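3-ketosteroid-delta4-5alpha-dehydrogenase (Rhodococcus jostii, PDB 4AT2) catalyses the FAD-dependent dehydrogenation of 3-ketosteroids across the 4,5 bond of the 5alpha-steroid A ring, a step of bacterial steroid catabolism. Local coordinates at residues A[142-147]-A[205-210]; A[359-364]-A[432-437]; A[457-462]-A[470-475]; A[92-97]-A[131-136]. All blocks are in the same frame, centred on the assembly; numbering follows the deposited sequence.

Contact 1 of 4, residues A[142-147]-A[205-210]; sequences CGVPFK and MKPLVE
A Schellman motif closes helix 132-141, and the turn it makes, from Cys-142 through Gly-143 to Val-144, lies on the flank of helix 202-214, where Pro-207 and Leu-208 receive it. Gly-143 takes a positive phi of 102° to leave the helix, and a side chain there would be driven against the carbonyl O of Cys-142. The ring of Pro-207 fits beneath this turn: its CG stands 3.5 Å from Gly-143 O, and its CB lies 4.2 Å from Val-144 CG2. Pro-207, with no N-H to offer, leaves helix 202-214 kinked at this point. Leu-208 reaches the turn with one branch, CD2, which meets Cys-142 CB at 3.5 Å and, more loosely, Val-144 CG2 at 4.3 Å. Chi1 of -73° sets Cys-142 SG beside its own backbone N, and the sulfur rests 3.9 Å from Leu-208 CD2. The polar link is by water: water 1 lies 2.9 Å from Cys-142 O and 3.2 Å from Glu-210 OE1 and can donate to either, though it has more acceptors in reach than protons. Around this seam, Leu-208 also packs on Ile-51 and Val-54 of helix 51-62 and on Trp-138 of helix 132-141, Cys-142 touches Arg-62, and Val-144 leans on Leu-204 and on Pro-188 of a nearby loop.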
loop_
_atom_site.group_PDB
_atom_site.type_symbol
_atom_site.label_atom_id
_atom_site.label_comp_id
_atom_site.label_asym_id
_atom_site.label_seq_id
_atom_site.Cartn_x
_atom_site.Cartn_y
_atom_site.Cartn_z
ATOM N N CYS A 142 12.694 34.471 -7.953
ATOM C CA CYS A 142 12.924 33.933 -9.295
ATOM C C CYS A 142 11.914 34.464 -10.308
ATOM O O CYS A 142 12.019 34.172 -11.499
ATOM C CB CYS A 142 12.876 32.403 -9.287
ATOM S SG CYS A 142 14.314 31.602 -8.539
ATOM N N GLY A 143 10.925 35.222 -9.835
ATOM C CA GLY A 143 9.945 35.853 -10.720
ATOM C C GLY A 143 8.586 35.179 -10.804
ATOM O O GLY A 143 7.774 35.520 -11.671
ATOM N N VAL A 144 8.321 34.226 -9.911
ATOM C CA VAL A 144 7.001 33.596 -9.860
ATOM C C VAL A 144 6.038 34.585 -9.211
ATOM O O VAL A 144 6.262 34.984 -8.064
ATOM C CB VAL A 144 7.009 32.280 -9.042
ATOM C CG1 VAL A 144 5.617 31.644 -9.028
ATOM C CG2 VAL A 144 8.025 31.295 -9.615
ATOM N N PRO A 145 4.966 34.985 -9.932
ATOM C CA PRO A 145 4.051 35.983 -9.385
ATOM C C PRO A 145 2.889 35.353 -8.605
ATOM O O PRO A 145 2.398 34.290 -8.979
ATOM C CB PRO A 145 3.521 36.671 -10.650
ATOM C CG PRO A 145 3.482 35.574 -11.673
ATOM C CD PRO A 145 4.580 34.589 -11.302
ATOM N N PHE A 146 2.473 35.995 -7.521
ATOM C CA PHE A 146 1.301 35.545 -6.766
ATOM C C PHE A 146 0.398 36.736 -6.482
ATOM O O PHE A 146 0.867 37.795 -6.040
ATOM C CB PHE A 146 1.680 34.883 -5.432
ATOM C CG PHE A 146 2.515 33.639 -5.567
ATOM C CD1 PHE A 146 3.904 33.724 -5.600
ATOM C CD2 PHE A 146 1.921 32.380 -5.609
ATOM C CE1 PHE A 146 4.689 32.578 -5.705
ATOM C CE2 PHE A 146 2.700 31.231 -5.709
ATOM C CZ PHE A 146 4.089 31.329 -5.754
ATOM N N LYS A 147 -0.894 36.567 -6.735
ATOM C CA LYS A 147 -1.857 37.597 -6.383
ATOM C C LYS A 147 -2.190 37.467 -4.905
ATOM O O LYS A 147 -2.502 36.373 -4.435
ATOM C CB LYS A 147 -3.125 37.454 -7.206
ATOM C CG LYS A 147 -4.056 38.640 -7.052
ATOM C CD LYS A 147 -5.244 38.480 -7.973
ATOM C CE LYS A 147 -6.267 39.577 -7.732
ATOM N NZ LYS A 147 -7.295 39.525 -8.808
ATOM N N MET A 205 6.726 27.245 -13.882
ATOM C CA MET A 205 7.841 26.804 -14.728
ATOM C C MET A 205 8.552 27.919 -15.489
ATOM O O MET A 205 9.780 27.970 -15.507
ATOM C CB MET A 205 7.374 25.762 -15.750
ATOM C CG MET A 205 7.285 24.345 -15.232
ATOM S SD MET A 205 8.802 23.717 -14.467
ATOM C CE MET A 205 9.901 23.548 -15.856
ATOM N N LYS A 206 7.780 28.787 -16.145
ATOM C CA LYS A 206 8.343 29.791 -17.055
ATOM C C LYS A 206 9.371 30.720 -16.380
ATOM O O LYS A 206 10.495 30.835 -16.878
ATOM C CB LYS A 206 7.225 30.580 -17.760
ATOM C CG LYS A 206 7.722 31.610 -18.762
ATOM C CD LYS A 206 6.536 32.295 -19.420
ATOM C CE LYS A 206 6.960 33.132 -20.617
ATOM N NZ LYS A 206 7.058 34.570 -20.254
ATOM N N PRO A 207 9.009 31.370 -15.246
ATOM C CA PRO A 207 10.019 32.211 -14.574
ATOM C C PRO A 207 11.264 31.447 -14.104
ATOM O O PRO A 207 12.364 31.997 -14.135
ATOM C CB PRO A 207 9.275 32.783 -13.357
ATOM C CG PRO A 207 7.828 32.599 -13.646
ATOM C CD PRO A 207 7.705 31.410 -14.552
ATOM N N LEU A 208 11.090 30.197 -13.680
ATOM C CA LEU A 208 12.228 29.373 -13.248
ATOM C C LEU A 208 13.139 29.036 -14.431
ATOM O O LEU A 208 14.368 29.080 -14.316
ATOM C CB LEU A 208 11.749 28.101 -12.532
ATOM C CG LEU A 208 10.970 28.309 -11.218
ATOM C CD1 LEU A 208 10.710 26.981 -10.518
ATOM C CD2 LEU A 208 11.695 29.230 -10.257
ATOM N N VAL A 209 12.533 28.728 -15.573
ATOM C CA VAL A 209 13.292 28.449 -16.789
ATOM C C VAL A 209 14.084 29.690 -17.218
ATOM O O VAL A 209 15.276 29.598 -17.522
ATOM C CB VAL A 209 12.381 27.917 -17.922
ATOM C CG1 VAL A 209 13.107 27.930 -19.264
ATOM C CG2 VAL A 209 11.916 26.504 -17.586
ATOM N N GLU A 210 13.424 30.849 -17.204
ATOM C CA GLU A 210 14.094 32.122 -17.492
ATOM C C GLU A 210 15.291 32.336 -16.566
ATOM O O GLU A 210 16.367 32.730 -17.013
ATOM C CB GLU A 210 13.118 33.289 -17.342
ATOM C CG GLU A 210 12.002 33.316 -18.375
ATOM C CD GLU A 210 11.038 34.471 -18.159
ATOM O OE1 GLU A 210 10.772 34.842 -16.991
ATOM O OE2 GLU A 210 10.543 35.017 -19.162
HETATM O O HOH W 1 12.179 35.348 -14.171
#

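Contact 2 of 4, residues A[359-364]-A[432-437]; sequences IDEASY and GTPVAA
Gly-432 meets Asp-360 where an antiparallel strand pair gives way to a helix: strand 356-360 ends against strand 435-439, and Asp-360 is the N-cap of helix 361-369. The N-H of Gly-432 points to the anti lone pair of Asp-360 OD2 at 2.8 Å, nearly straight at 165°. The other carboxylate oxygen, OD1, serves the helix, taking Ser-363 N nearly along its C-O axis and Ser-363 OG from above the carboxylate plane. Chi1 of 64° places the carboxylate between the backbone N and carbonyl carbon of Asp-360, from where it can turn back over the first helical turn while still facing Gly-432. Without the carboxylate, as with an alanine here, the amides of Gly-432 and Ser-363 would probably lose these acceptors and the helix start its cap. At Thr-433 the carbonyl O receives a weak bond from water 2, which in turn accepts from Ala-362 N. Pro-434 follows a cis peptide; its O accepts from Glu-361 N at 3.0 Å, and the extended Glu-361 side chain passes at a slant by its ring, with OE1 3.8 Å from CG of the proline. Val-435 pairs with Asp-360 in a non-hydrogen-bonded position, and its own backbone bonds to Ala-385 on the next strand. Ala-436 faces Ile-359 in the hydrogen-bonded pair: Ile-359 N reaches Ala-436 O at 3.0 Å, and Ala-436 N returns the bond to Ile-359 O at 2.8 Å.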
loop_
_atom_site.group_PDB
_atom_site.type_symbol
_atom_site.label_atom_id
_atom_site.label_comp_id
_atom_site.label_asym_id
_atom_site.label_seq_id
_atom_site.Cartn_x
_atom_site.Cartn_y
_atom_site.Cartn_z
ATOM N N ILE A 359 -28.973 14.779 -3.162
ATOM C CA ILE A 359 -29.080 16.236 -3.108
ATOM C C ILE A 359 -30.482 16.670 -3.498
ATOM O O ILE A 359 -31.067 16.112 -4.451
ATOM C CB ILE A 359 -27.989 16.883 -4.012
ATOM C CG1 ILE A 359 -27.963 18.415 -3.858
ATOM C CG2 ILE A 359 -28.125 16.411 -5.467
ATOM C CD1 ILE A 359 -26.700 19.068 -4.414
ATOM N N ASP A 360 -31.050 17.626 -2.759
ATOM C CA ASP A 360 -32.376 18.103 -3.135
ATOM C C ASP A 360 -32.282 19.044 -4.331
ATOM O O ASP A 360 -31.212 19.576 -4.652
ATOM C CB ASP A 360 -33.214 18.649 -1.955
ATOM C CG ASP A 360 -32.626 19.888 -1.300
ATOM O OD1 ASP A 360 -32.188 20.816 -1.995
ATOM O OD2 ASP A 360 -32.661 19.949 -0.060
ATOM N N GLU A 361 -33.399 19.198 -5.026
ATOM C CA GLU A 361 -33.402 19.916 -6.289
ATOM C C GLU A 361 -32.928 21.362 -6.117
ATOM O O GLU A 361 -32.109 21.838 -6.900
ATOM C CB GLU A 361 -34.800 19.814 -6.902
ATOM C CG GLU A 361 -35.192 20.785 -7.997
ATOM C CD GLU A 361 -36.609 20.483 -8.453
ATOM O OE1 GLU A 361 -36.808 19.426 -9.094
ATOM O OE2 GLU A 361 -37.531 21.252 -8.111
ATOM N N ALA A 362 -33.416 22.047 -5.083
ATOM C CA ALA A 362 -33.023 23.435 -4.839
ATOM C C ALA A 362 -31.521 23.543 -4.582
ATOM O O ALA A 362 -30.872 24.483 -5.052
ATOM C CB ALA A 362 -33.805 24.034 -3.675
ATOM N N SER A 363 -30.967 22.587 -3.833
ATOM C CA SER A 363 -29.534 22.617 -3.529
ATOM C C SER A 363 -28.688 22.304 -4.757
ATOM O O SER A 363 -27.605 22.870 -4.942
ATOM C CB SER A 363 -29.198 21.642 -2.404
ATOM O OG SER A 363 -29.800 22.061 -1.202
ATOM N N TYR A 364 -29.179 21.400 -5.598
ATOM C CA TYR A 364 -28.499 21.115 -6.844
ATOM C C TYR A 364 -28.441 22.381 -7.711
ATOM O O TYR A 364 -27.373 22.723 -8.238
ATOM C CB TYR A 364 -29.146 19.949 -7.609
ATOM C CG TYR A 364 -28.354 19.626 -8.849
ATOM C CD1 TYR A 364 -28.559 20.344 -10.035
ATOM C CD2 TYR A 364 -27.351 18.663 -8.820
ATOM C CE1 TYR A 364 -27.802 20.081 -11.166
ATOM C CE2 TYR A 364 -26.598 18.384 -9.951
ATOM C CZ TYR A 364 -26.827 19.106 -11.115
ATOM O OH TYR A 364 -26.085 18.850 -12.243
ATOM N N GLY A 432 -34.129 18.236 1.525
ATOM C CA GLY A 432 -35.546 18.383 1.204
ATOM C C GLY A 432 -36.010 17.515 0.048
ATOM O O GLY A 432 -35.385 16.493 -0.287
ATOM N N THR A 433 -37.121 17.929 -0.557
ATOM C CA THR A 433 -37.707 17.228 -1.702
ATOM C C THR A 433 -38.145 18.261 -2.753
ATOM O O THR A 433 -38.378 19.420 -2.408
ATOM C CB THR A 433 -38.916 16.364 -1.281
ATOM O OG1 THR A 433 -39.898 17.198 -0.656
ATOM C CG2 THR A 433 -38.496 15.232 -0.325
ATOM N N PRO A 434 -38.212 17.877 -4.044
ATOM C CA PRO A 434 -37.825 16.595 -4.621
ATOM C C PRO A 434 -36.336 16.377 -4.427
ATOM O O PRO A 434 -35.585 17.331 -4.158
ATOM C CB PRO A 434 -38.143 16.745 -6.118
ATOM C CG PRO A 434 -38.895 18.015 -6.262
ATOM C CD PRO A 434 -38.550 18.869 -5.085
ATOM N N VAL A 435 -35.922 15.122 -4.538
ATOM C CA VAL A 435 -34.562 14.734 -4.218
ATOM C C VAL A 435 -33.981 14.000 -5.418
ATOM O O VAL A 435 -34.705 13.306 -6.139
ATOM C CB VAL A 435 -34.529 13.911 -2.888
ATOM C CG1 VAL A 435 -35.380 12.642 -2.976
ATOM C CG2 VAL A 435 -33.102 13.641 -2.417
ATOM N N ALA A 436 -32.686 14.182 -5.644
ATOM C CA ALA A 436 -31.994 13.569 -6.776
ATOM C C ALA A 436 -30.772 12.788 -6.301
ATOM O O ALA A 436 -30.272 13.012 -5.203
ATOM C CB ALA A 436 -31.573 14.643 -7.762
ATOM N N ALA A 437 -30.300 11.864 -7.130
ATOM C CA ALA A 437 -29.042 11.179 -6.853
ATOM C C ALA A 437 -28.156 11.200 -8.084
ATOM O O ALA A 437 -28.597 10.881 -9.197
ATOM C CB ALA A 437 -29.280 9.752 -6.386
HETATM O O HOH W 2 -35.762 20.949 -3.551
#

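Contact 3 of 4, residues A[457-462]-A[470-475]; sequences NSEVLH and GLFAAG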
loop_
_atom_site.group_PDB
_atom_site.type_symbol
_atom_site.label_atom_id
_atom_site.label_comp_id
_atom_site.label_asym_id
_atom_site.label_seq_id
_atom_site.Cartn_x
_atom_site.Cartn_y
_atom_site.Cartn_z
ATOM N N ASN A 457 18.673 16.379 1.983
ATOM C CA ASN A 457 19.587 16.981 1.013
ATOM C C ASN A 457 19.477 16.341 -0.377
ATOM O O ASN A 457 20.306 16.597 -1.265
ATOM C CB ASN A 457 21.023 16.947 1.536
ATOM C CG ASN A 457 21.234 17.901 2.701
ATOM O OD1 ASN A 457 21.637 17.489 3.797
ATOM N ND2 ASN A 457 20.933 19.168 2.484
ATOM N N SER A 458 18.428 15.534 -0.543
ATOM C CA SER A 458 18.062 14.905 -1.815
ATOM C C SER A 458 19.106 13.937 -2.349
ATOM O O SER A 458 19.216 13.720 -3.570
ATOM C CB SER A 458 17.665 15.959 -2.862
ATOM O OG SER A 458 16.496 16.656 -2.449
ATOM N N GLU A 459 19.858 13.342 -1.424
ATOM C CA GLU A 459 20.772 12.244 -1.751
ATOM C C GLU A 459 19.948 10.969 -1.842
ATOM O O GLU A 459 19.107 10.721 -0.978
ATOM C CB GLU A 459 21.806 12.083 -0.641
ATOM C CG GLU A 459 22.671 13.314 -0.460
ATOM C CD GLU A 459 23.146 13.478 0.964
ATOM O OE1 GLU A 459 22.320 13.452 1.909
ATOM O OE2 GLU A 459 24.369 13.665 1.137
ATOM N N VAL A 460 20.167 10.172 -2.885
ATOM C CA VAL A 460 19.448 8.903 -3.013
ATOM C C VAL A 460 20.056 7.901 -2.040
ATOM O O VAL A 460 21.273 7.685 -2.034
ATOM C CB VAL A 460 19.511 8.364 -4.463
ATOM C CG1 VAL A 460 18.912 6.967 -4.548
ATOM C CG2 VAL A 460 18.768 9.318 -5.400
ATOM N N LEU A 461 19.217 7.296 -1.206
ATOM C CA LEU A 461 19.709 6.357 -0.199
ATOM C C LEU A 461 19.743 4.918 -0.693
ATOM O O LEU A 461 18.768 4.407 -1.266
ATOM C CB LEU A 461 18.878 6.452 1.087
ATOM C CG LEU A 461 19.014 7.766 1.872
ATOM C CD1 LEU A 461 17.923 7.822 2.932
ATOM C CD2 LEU A 461 20.391 7.905 2.512
ATOM N N HIS A 462 20.879 4.275 -0.459
ATOM C CA HIS A 462 21.037 2.837 -0.619
ATOM C C HIS A 462 20.274 2.129 0.475
ATOM O O HIS A 462 19.964 2.732 1.522
ATOM C CB HIS A 462 22.534 2.524 -0.513
ATOM C CG HIS A 462 22.929 1.139 -0.962
ATOM N ND1 HIS A 462 22.963 0.084 -0.121
ATOM C CD2 HIS A 462 23.376 0.673 -2.189
ATOM C CE1 HIS A 462 23.387 -1.003 -0.785
ATOM N NE2 HIS A 462 23.653 -0.643 -2.045
ATOM N N GLY A 470 27.386 10.482 -5.739
ATOM C CA GLY A 470 27.133 11.059 -7.050
ATOM C C GLY A 470 25.679 11.080 -7.489
ATOM O O GLY A 470 25.386 11.583 -8.577
ATOM N N LEU A 471 24.777 10.525 -6.670
ATOM C CA LEU A 471 23.374 10.347 -7.075
ATOM C C LEU A 471 22.383 11.099 -6.202
ATOM O O LEU A 471 22.329 10.911 -4.984
ATOM C CB LEU A 471 23.002 8.862 -7.123
ATOM C CG LEU A 471 21.684 8.549 -7.854
ATOM C CD1 LEU A 471 21.734 8.981 -9.316
ATOM C CD2 LEU A 471 21.375 7.062 -7.715
ATOM N N PHE A 472 21.585 11.932 -6.860
ATOM C CA PHE A 472 20.620 12.794 -6.189
ATOM C C PHE A 472 19.300 12.683 -6.918
ATOM O O PHE A 472 19.258 12.230 -8.071
ATOM C CB PHE A 472 21.138 14.234 -6.195
ATOM C CG PHE A 472 22.529 14.347 -5.641
ATOM C CD1 PHE A 472 22.725 14.477 -4.269
ATOM C CD2 PHE A 472 23.639 14.214 -6.482
ATOM C CE1 PHE A 472 24.008 14.527 -3.746
ATOM C CE2 PHE A 472 24.927 14.262 -5.962
ATOM C CZ PHE A 472 25.107 14.425 -4.594
ATOM N N ALA A 473 18.216 13.080 -6.259
ATOM C CA ALA A 473 16.895 12.947 -6.898
ATOM C C ALA A 473 15.853 13.813 -6.226
ATOM O O ALA A 473 15.938 14.067 -5.025
ATOM C CB ALA A 473 16.442 11.490 -6.908
ATOM N N ALA A 474 14.863 14.247 -7.004
ATOM C CA ALA A 474 13.752 15.027 -6.459
ATOM C C ALA A 474 12.551 14.930 -7.381
ATOM O O ALA A 474 12.671 14.507 -8.536
ATOM C CB ALA A 474 14.158 16.480 -6.256
ATOM N N GLY A 475 11.399 15.344 -6.868
ATOM C CA GLY A 475 10.157 15.272 -7.651
ATOM C C GLY A 475 9.554 13.885 -7.559
ATOM O O GLY A 475 9.866 13.117 -6.637
HETATM O O HOH W 3 14.532 14.478 -2.672
#
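Two backbone hydrogen bonds join Ser-458 and Val-460 to the chain around Phe-472. Ala-473 N donates to Ser-458 O at 2.9 Å, and Val-460 N runs almost straight to Leu-471 O at 3.1 Å. Ser-458 O also receives a close CA-H contact from Phe-472 CA at 3.1 Å and lies at the edge of the phenyl ring, near its plane. Between these bonds Glu-459 and Phe-472 form a single antiparallel, non-hydrogen-bonded bridge whose side chains diverge, for strands 459-461 and 471-473 cross at 101°. Strand 471-473 is one of the two edge strands, within this chain, of the parallel sheet of the FAD-binding domain, hydrogen-bonded to strand 255-258; just beyond it Gly-475 touches FAD. The apolar contacts gather on Val-460, whose CG2 meets Ala-473 CB at 3.5 Å and Leu-471 CG at 3.9 Å, while its CG1 meets Leu-471 CD2. With chi1 at -166°, CG of Leu-471 points away from the backbone N, and its side chain crosses that of Val-460 obliquely. Shortening Leu-471 to an alanine is likely to open a gap beside Val-460 and weaken the packing on Leu-258 of the neighbouring strand. Aliphatic-to-ring packing is made by Glu-459, which runs alongside Phe-472 with CG 3.7 Å from CE1 of the ring, its carboxylate plane only 9° from the ring plane; OE1 bonds to Thr-455 OG1. By water, Ser-458 OG and Ala-473 O are bridged: water 3 donates to both, and the same OG has a further partner in Tyr-498 O of helix 490-507.

Contact 4 of 4, residues A[92-97]-A[131-136]; sequences GTPLQK and GSVEHY
Chi1 of 174° swings the ring of Tyr-136 opposite its backbone N and out from helix 132-141 to Thr-93, Pro-94 and Leu-95 at the start of helix 94-98. Thr-93, with chi1 at 66°, has OG1 turned to its own helix and CG2 turned to Tyr-136 CB, 4.0 Å away. CB of Thr-93 sits over one face of the ring, offset toward the rim. Pro-94 slides past the tyrosine in the opposite direction, its CD 3.6 Å from Tyr-136 CD2, and Leu-95 crosses at about a right angle, its CB 3.6 Å from Tyr-136 OH. One turn earlier Val-133 presses CG2 on the peptide of Gly-92, 3.5 Å from its C. Behind this surface a capping box holds the helix start: Gln-96 N donates to Thr-93 OG1 at 3.0 Å, and Gln-96 OE1 accepts from both Thr-93 N and Gly-92 N. His-186 bonds to Thr-93 OG1, and its ring also meets that of Tyr-136. The contact is thus made mainly by apolar packing, with no hydrogen bond between the two segments, whereas the polar groups of Thr-93 and Gln-96 are spent within their own turn and on His-186, Pro-183 and Asp-103, which probably helps to hold the surface that Tyr-136 meets.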
loop_
_atom_site.group_PDB
_atom_site.type_symbol
_atom_site.label_atom_id
_atom_site.label_comp_id
_atom_site.label_asym_id
_atom_site.label_seq_id
_atom_site.Cartn_x
_atom_site.Cartn_y
_atom_site.Cartn_z
ATOM N N GLY A 92 3.492 30.915 7.631
ATOM C CA GLY A 92 3.478 32.379 7.685
ATOM C C GLY A 92 4.082 33.070 6.475
ATOM O O GLY A 92 4.909 33.962 6.621
ATOM N N THR A 93 3.683 32.671 5.271
ATOM C CA THR A 93 4.225 33.314 4.066
ATOM C C THR A 93 3.683 34.742 3.959
ATOM O O THR A 93 2.645 35.050 4.547
ATOM C CB THR A 93 3.845 32.556 2.784
ATOM O OG1 THR A 93 2.431 32.634 2.586
ATOM C CG2 THR A 93 4.260 31.084 2.881
ATOM N N PRO A 94 4.368 35.611 3.188
ATOM C CA PRO A 94 3.796 36.938 2.959
ATOM C C PRO A 94 2.389 36.878 2.345
ATOM O O PRO A 94 1.574 37.762 2.599
ATOM C CB PRO A 94 4.787 37.570 1.987
ATOM C CG PRO A 94 6.096 36.959 2.386
ATOM C CD PRO A 94 5.748 35.519 2.670
ATOM N N LEU A 95 2.113 35.851 1.545
ATOM C CA LEU A 95 0.779 35.701 0.950
ATOM C C LEU A 95 -0.273 35.382 2.021
ATOM O O LEU A 95 -1.350 36.007 2.058
ATOM C CB LEU A 95 0.787 34.620 -0.129
ATOM C CG LEU A 95 -0.127 34.840 -1.338
ATOM C CD1 LEU A 95 -0.181 33.568 -2.167
ATOM C CD2 LEU A 95 -1.539 35.290 -1.025
ATOM N N GLN A 96 0.026 34.413 2.889
ATOM C CA GLN A 96 -0.878 34.098 3.998
ATOM C C GLN A 96 -1.151 35.353 4.837
ATOM O O GLN A 96 -2.296 35.644 5.149
ATOM C CB GLN A 96 -0.319 32.988 4.895
ATOM C CG GLN A 96 -0.336 31.604 4.251
ATOM C CD GLN A 96 0.320 30.564 5.142
ATOM O OE1 GLN A 96 1.417 30.776 5.629
ATOM N NE2 GLN A 96 -0.351 29.441 5.350
ATOM N N LYS A 97 -0.096 36.095 5.165
ATOM C CA LYS A 97 -0.237 37.293 6.008
ATOM C C LYS A 97 -1.103 38.353 5.315
ATOM O O LYS A 97 -1.993 38.955 5.943
ATOM C CB LYS A 97 1.144 37.859 6.383
ATOM C CG LYS A 97 1.893 36.963 7.361
ATOM C CD LYS A 97 3.271 37.512 7.713
ATOM C CE LYS A 97 3.991 36.585 8.683
ATOM N NZ LYS A 97 3.447 36.612 10.074
ATOM N N GLY A 131 11.461 25.333 6.325
ATOM C CA GLY A 131 12.005 26.098 5.201
ATOM C C GLY A 131 10.960 26.694 4.265
ATOM O O GLY A 131 11.311 27.248 3.221
ATOM N N SER A 132 9.679 26.592 4.634
ATOM C CA SER A 132 8.594 26.918 3.687
ATOM C C SER A 132 8.504 28.401 3.307
ATOM O O SER A 132 8.380 28.744 2.129
ATOM C CB SER A 132 7.239 26.414 4.201
ATOM O OG SER A 132 6.317 26.288 3.122
ATOM N N VAL A 133 8.558 29.278 4.307
ATOM C CA VAL A 133 8.517 30.714 4.032
ATOM C C VAL A 133 9.716 31.151 3.185
ATOM O O VAL A 133 9.549 31.897 2.221
ATOM C CB VAL A 133 8.392 31.524 5.346
ATOM C CG1 VAL A 133 8.519 33.032 5.104
ATOM C CG2 VAL A 133 7.061 31.211 6.019
ATOM N N GLU A 134 10.915 30.655 3.517
ATOM C CA GLU A 134 12.109 30.948 2.712
ATOM C C GLU A 134 11.899 30.495 1.269
ATOM O O GLU A 134 12.284 31.195 0.323
ATOM C CB GLU A 134 13.362 30.285 3.313
ATOM C CG GLU A 134 14.690 30.683 2.640
ATOM C CD GLU A 134 14.971 29.953 1.330
ATOM O OE1 GLU A 134 14.333 28.911 1.074
ATOM O OE2 GLU A 134 15.835 30.416 0.545
ATOM N N HIS A 135 11.267 29.334 1.105
ATOM C CA HIS A 135 11.048 28.787 -0.226
ATOM C C HIS A 135 10.051 29.600 -1.024
ATOM O O HIS A 135 10.264 29.840 -2.216
ATOM C CB HIS A 135 10.666 27.316 -0.137
ATOM C CG HIS A 135 10.579 26.626 -1.471
ATOM N ND1 HIS A 135 11.614 26.581 -2.335
ATOM C CD2 HIS A 135 9.533 25.938 -2.071
ATOM C CE1 HIS A 135 11.241 25.909 -3.445
ATOM N NE2 HIS A 135 9.964 25.515 -3.279
ATOM N N TYR A 136 8.985 30.072 -0.372
ATOM C CA TYR A 136 8.027 30.966 -1.037
ATOM C C TYR A 136 8.772 32.200 -1.547
ATOM O O TYR A 136 8.603 32.602 -2.688
ATOM C CB TYR A 136 6.905 31.401 -0.085
ATOM C CG TYR A 136 5.987 32.443 -0.704
ATOM C CD1 TYR A 136 4.948 32.068 -1.555
ATOM C CD2 TYR A 136 6.185 33.805 -0.461
ATOM C CE1 TYR A 136 4.117 33.021 -2.142
ATOM C CE2 TYR A 136 5.365 34.766 -1.044
ATOM C CZ TYR A 136 4.327 34.369 -1.874
ATOM O OH TYR A 136 3.508 35.322 -2.455
#

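Along the chain the four contacts follow in series, contact 4 first, then 1, 2 and 3. Contacts 4 and 1 are neighbours, with centres 16 Å apart: helix 132-141 supplies Tyr-136 near its start and runs into 142-147 at its end, and Phe-146 and Lys-147 pack back on Tyr-136 and Leu-95. Contact 3, centred about 25 Å from both, lies at the border of the parallel sheet. Contact 2 stands apart, its centre 42 to 52 Å from the others, in a separate four-stranded antiparallel sheet. Contact 3 touches the flavin cofactor through Gly-475, and contacts 1 and 4 come within about 10 and 13 Å of it by the side chains of Leu-208 and Leu-95, while contact 2 is well removed from the other three.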